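PDB 3PQA: lactaldehyde dehydrogenase, which oxidises lactaldehyde to lactate with NAD, in preference to NADP, for the biosynthesis of coenzyme F420, and works as a homotetramer. Local coordinates for residues G315-V320 with E324-V329; F235-L240 with M454-T459. All blocks are in the same frame, centred on the assembly; numbering follows the deposited sequence.

Contact 1 (G315-V320 with E324-V329); sequences GPLISV and EWVEKV
Val320 and Glu324 meet across the first turn of helix 320-335, and the main polar link between them is a backbone one: Glu324 N donates to Val320 O over 2.8 Å, with an angle of 155° at the hydrogen. This is the i to i+4 bond of an alpha-helix. Just before it, Ser319 occupies the N-cap position, its OG accepting from the backbone N of His322.

Van der Waals contact runs alongside. In Glu324, CG stands anti to the carbonyl carbon (chi1 -67°) and the chain extends beyond it, which carries the carboxylate back along the helix toward Val320. There Glu324 OE2 lies 3.7 Å from Val320 CG1, while Glu324 CG rests 3.2 Å from Val320 O. The valine methyl thus lies against the carboxylate end, and the aliphatic stem of the glutamate passes by the carbonyl. With an alanine here in place of Glu324, Val320 CG1 would probably lose the carboxylate at its side, and a gap would be likely beside Arg346. The apolar pair is Leu317 CD1 and Val326 CG2 at 4.2 Å, a looser touch between two buried side chains that brings the incoming loop against the helix.

The surroundings show where this helix start is seated. Leu317 and Val326 both pack on Phe351 of strand 350-357, and Leu317 also shares backbone hydrogen bonding with Ala349. Val320 and Glu324 also touch Arg346 of strand 346-347, whose NE forms a salt bridge with Glu327 OE1, so helix 320-335 lies against the strands that follow it.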
# COMPACT_ATOMS: atom_id res chain seq x y z
N GLY B 315 34.02 -8.53 24.32
CA GLY B 315 34.53 -7.53 25.26
C GLY B 315 33.81 -7.59 26.61
O GLY B 315 33.07 -8.55 26.89
N PRO B 316 34.02 -6.58 27.45
CA PRO B 316 33.43 -6.58 28.78
C PRO B 316 31.93 -6.24 28.78
O PRO B 316 31.41 -5.68 27.79
CB PRO B 316 34.19 -5.47 29.49
CG PRO B 316 34.44 -4.47 28.38
CD PRO B 316 34.75 -5.32 27.18
N LEU B 317 31.26 -6.57 29.88
CA LEU B 317 29.93 -6.03 30.17
C LEU B 317 30.05 -4.54 30.52
O LEU B 317 31.15 -4.04 30.80
CB LEU B 317 29.27 -6.81 31.31
CG LEU B 317 29.06 -8.30 31.04
CD1 LEU B 317 28.38 -8.96 32.24
CD2 LEU B 317 28.22 -8.51 29.77
N ILE B 318 28.93 -3.83 30.49
CA ILE B 318 28.96 -2.37 30.54
C ILE B 318 29.40 -1.80 31.89
O ILE B 318 29.80 -0.64 31.97
CB ILE B 318 27.59 -1.76 30.14
CG1 ILE B 318 27.75 -0.28 29.77
CG2 ILE B 318 26.57 -1.98 31.26
CD1 ILE B 318 28.71 0.01 28.59
N SER B 319 29.32 -2.61 32.95
CA SER B 319 29.71 -2.17 34.29
C SER B 319 30.09 -3.36 35.16
O SER B 319 29.63 -4.48 34.92
CB SER B 319 28.58 -1.39 34.96
OG SER B 319 27.54 -2.26 35.40
N VAL B 320 30.94 -3.10 36.16
CA VAL B 320 31.28 -4.10 37.16
C VAL B 320 30.03 -4.50 37.94
O VAL B 320 29.82 -5.69 38.20
CB VAL B 320 32.37 -3.59 38.14
CG1 VAL B 320 32.81 -4.70 39.08
CG2 VAL B 320 33.56 -3.09 37.36
N GLU B 324 28.72 -8.29 38.42
CA GLU B 324 28.58 -8.88 39.76
C GLU B 324 27.19 -9.46 39.94
O GLU B 324 27.02 -10.55 40.48
CB GLU B 324 28.88 -7.85 40.85
CG GLU B 324 30.34 -7.40 40.89
CD GLU B 324 30.60 -6.22 41.84
OE1 GLU B 324 29.68 -5.41 42.09
OE2 GLU B 324 31.75 -6.10 42.31
N TRP B 325 26.18 -8.72 39.48
CA TRP B 325 24.82 -9.21 39.50
C TRP B 325 24.69 -10.49 38.67
O TRP B 325 24.09 -11.46 39.13
CB TRP B 325 23.85 -8.13 39.02
CG TRP B 325 22.44 -8.59 38.92
CD1 TRP B 325 21.53 -8.69 39.94
CD2 TRP B 325 21.77 -9.03 37.73
NE1 TRP B 325 20.33 -9.16 39.46
CE2 TRP B 325 20.45 -9.37 38.11
CE3 TRP B 325 22.15 -9.15 36.39
CZ2 TRP B 325 19.50 -9.85 37.18
CZ3 TRP B 325 21.20 -9.62 35.47
CH2 TRP B 325 19.90 -9.96 35.87
N VAL B 326 25.27 -10.50 37.47
CA VAL B 326 25.21 -11.67 36.58
C VAL B 326 25.84 -12.90 37.25
O VAL B 326 25.31 -14.00 37.16
CB VAL B 326 25.89 -11.40 35.21
CG1 VAL B 326 25.98 -12.68 34.38
CG2 VAL B 326 25.11 -10.35 34.43
N GLU B 327 26.96 -12.66 37.92
CA GLU B 327 27.66 -13.68 38.69
C GLU B 327 26.74 -14.33 39.72
O GLU B 327 26.72 -15.55 39.85
CB GLU B 327 28.86 -13.03 39.39
CG GLU B 327 29.76 -13.96 40.18
CD GLU B 327 31.03 -13.25 40.61
OE1 GLU B 327 30.95 -12.23 41.33
OE2 GLU B 327 32.12 -13.71 40.22
N LYS B 328 25.97 -13.50 40.42
CA LYS B 328 25.02 -13.96 41.43
C LYS B 328 23.88 -14.78 40.84
O LYS B 328 23.43 -15.75 41.44
CB LYS B 328 24.45 -12.78 42.22
CG LYS B 328 25.39 -12.21 43.24
CD LYS B 328 24.95 -10.83 43.67
CE LYS B 328 25.96 -10.21 44.60
NZ LYS B 328 25.77 -8.75 44.69
N VAL B 329 23.42 -14.38 39.65
CA VAL B 329 22.36 -15.09 38.96
C VAL B 329 22.86 -16.46 38.51
O VAL B 329 22.15 -17.46 38.63
CB VAL B 329 21.82 -14.27 37.76
CG1 VAL B 329 20.77 -15.04 37.00
CG2 VAL B 329 21.24 -12.93 38.24

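Contact 2 (F235-L240 with M454-T459); sequences FKKIAL and MSNIKT
Lys237 opens strand 237-241 and faces the start of strand 455-463, yet the two backbones do not pair: their nearest CA atoms, those of Lys237 and Met454, are 8.3 Å apart. Strand 237-241 is paired with 216-220, whereas strand 455-463 runs antiparallel to 122-138. Met454 is the first residue to leave the helical conformation after helix 447-453, so the segment passes from the helix end straight into strand 455-463.

One long side chain bridges the gap. Lys237 sets out toward the other segment, and a bend at chi3 (96°) turns the end of the chain so that Lys237 NZ comes to 3.1 Å from Ser455 O, in a weak hydrogen bond. The ammonium group also donates to Glu453 O, its stronger partner, and from NZ to a water at 2.9 Å. That water in turn donates to Asn456 OD1 over 2.7 Å, relaying the lysine to the amide. The two side chains run alongside in opposite senses, with Asn456 OD1 3.9 Å from Lys237 CD. Two backbone carbonyls and a water therefore share the ammonium group where the helix gives way to the strand.

Lys237 and Asn456 both touch Val131 of strand 122-138, which pairs with 216-220 and with 455-463. Farther along, Thr459 pairs in parallel with a strand of the second subunit, and Lys458 NZ binds Leu414 O and Ala411 O of that subunit. Strand 455-463, antiparallel to strand 122-138 of the mixed sheet that also holds strand 237-241, is consistent with the oligomerisation strands of the aldehyde dehydrogenase fold, which extend a sheet of the neighbouring subunit.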
# COMPACT_ATOMS: atom_id res chain seq x y z
N PHE B 235 -0.76 11.70 28.82
CA PHE B 235 -1.34 11.84 27.49
C PHE B 235 -0.26 12.14 26.43
O PHE B 235 -0.09 13.27 25.99
CB PHE B 235 -2.39 12.96 27.52
CG PHE B 235 -3.49 12.82 26.49
CD1 PHE B 235 -3.20 12.49 25.16
CD2 PHE B 235 -4.81 13.07 26.83
CE1 PHE B 235 -4.21 12.40 24.21
CE2 PHE B 235 -5.83 12.97 25.89
CZ PHE B 235 -5.52 12.64 24.58
N LYS B 236 0.45 11.09 26.02
CA LYS B 236 1.50 11.18 25.02
C LYS B 236 1.36 9.92 24.18
O LYS B 236 0.87 8.91 24.68
CB LYS B 236 2.88 11.12 25.68
CG LYS B 236 3.27 12.33 26.50
CD LYS B 236 4.73 12.20 26.96
CE LYS B 236 5.16 13.43 27.74
NZ LYS B 236 4.34 13.62 28.95
N LYS B 237 1.81 9.99 22.93
CA LYS B 237 2.08 8.78 22.13
C LYS B 237 3.29 8.10 22.72
O LYS B 237 4.23 8.78 23.14
CB LYS B 237 2.35 9.14 20.66
CG LYS B 237 1.11 9.20 19.77
CD LYS B 237 1.45 9.29 18.26
CE LYS B 237 1.43 7.92 17.56
NZ LYS B 237 1.34 8.06 16.05
N ILE B 238 3.27 6.77 22.78
CA ILE B 238 4.34 6.00 23.42
C ILE B 238 4.82 4.88 22.52
O ILE B 238 4.01 4.06 22.07
CB ILE B 238 3.87 5.37 24.76
CG1 ILE B 238 3.38 6.46 25.72
CG2 ILE B 238 4.99 4.55 25.40
CD1 ILE B 238 2.57 5.92 26.89
N ALA B 239 6.12 4.84 22.27
CA ALA B 239 6.77 3.71 21.60
C ALA B 239 7.85 3.16 22.53
O ALA B 239 8.64 3.92 23.09
CB ALA B 239 7.37 4.15 20.26
N LEU B 240 7.85 1.84 22.72
CA LEU B 240 8.78 1.17 23.63
C LEU B 240 9.43 -0.01 22.93
O LEU B 240 8.75 -0.84 22.30
CB LEU B 240 8.05 0.68 24.89
CG LEU B 240 7.27 1.70 25.73
CD1 LEU B 240 6.52 0.97 26.83
CD2 LEU B 240 8.20 2.78 26.30
N MET B 454 5.69 8.54 14.63
CA MET B 454 6.12 9.90 14.94
C MET B 454 5.33 10.99 14.18
O MET B 454 5.69 12.17 14.20
CB MET B 454 7.64 10.05 14.72
CG MET B 454 8.48 9.24 15.74
SD MET B 454 10.27 9.35 15.44
CE MET B 454 10.90 8.41 16.86
N SER B 455 4.26 10.58 13.51
CA SER B 455 3.39 11.55 12.89
C SER B 455 1.93 11.25 13.22
O SER B 455 1.61 10.15 13.72
CB SER B 455 3.67 11.64 11.37
OG SER B 455 3.55 10.40 10.73
N ASN B 456 1.08 12.24 13.02
CA ASN B 456 -0.37 12.09 13.17
C ASN B 456 -1.02 12.20 11.81
O ASN B 456 -0.57 12.99 10.97
CB ASN B 456 -0.93 13.19 14.08
CG ASN B 456 -0.51 13.02 15.53
OD1 ASN B 456 -0.50 11.92 16.07
ND2 ASN B 456 -0.17 14.15 16.16
N ILE B 457 -2.09 11.44 11.60
CA ILE B 457 -2.85 11.55 10.36
C ILE B 457 -3.78 12.77 10.42
O ILE B 457 -4.36 13.09 11.48
CB ILE B 457 -3.67 10.27 10.07
CG1 ILE B 457 -2.73 9.08 9.83
CG2 ILE B 457 -4.59 10.47 8.82
CD1 ILE B 457 -3.45 7.70 9.78
N LYS B 458 -3.90 13.46 9.29
CA LYS B 458 -4.92 14.48 9.10
C LYS B 458 -5.71 14.02 7.89
O LYS B 458 -5.12 13.72 6.85
CB LYS B 458 -4.30 15.86 8.83
CG LYS B 458 -5.33 16.93 8.44
CD LYS B 458 -4.68 18.29 8.19
CE LYS B 458 -4.34 19.02 9.50
NZ LYS B 458 -3.58 20.30 9.20
N THR B 459 -7.02 13.95 8.05
CA THR B 459 -7.92 13.60 6.94
C THR B 459 -8.54 14.87 6.43
O THR B 459 -9.13 15.65 7.20
CB THR B 459 -9.00 12.63 7.42
OG1 THR B 459 -8.38 11.52 8.08
CG2 THR B 459 -9.87 12.16 6.23
O HOH W 1 -1.27 9.37 15.83

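After many earlier helices and strands, the chain reaches segment 235-240, where contact 2 begins, and it does not return to close that loop until segment 454-459, more than two hundred residues later. Contact 1 falls wholly within this excursion: 315-320 and 324-329 are separated by three helical residues, so it closes only a short local loop, and the two contacts nest without crossing. The centres of contact 1 and contact 2 lie about 37 Å apart, on opposite sides of the chain's centre. The example illustrates two scales of closure: contact 1 joins a helix start to the loop leading into it, whereas contact 2 joins two strands of one mixed sheet that do not pair with each other, 237-241 and the C-terminal 455-463, near the subunit interface.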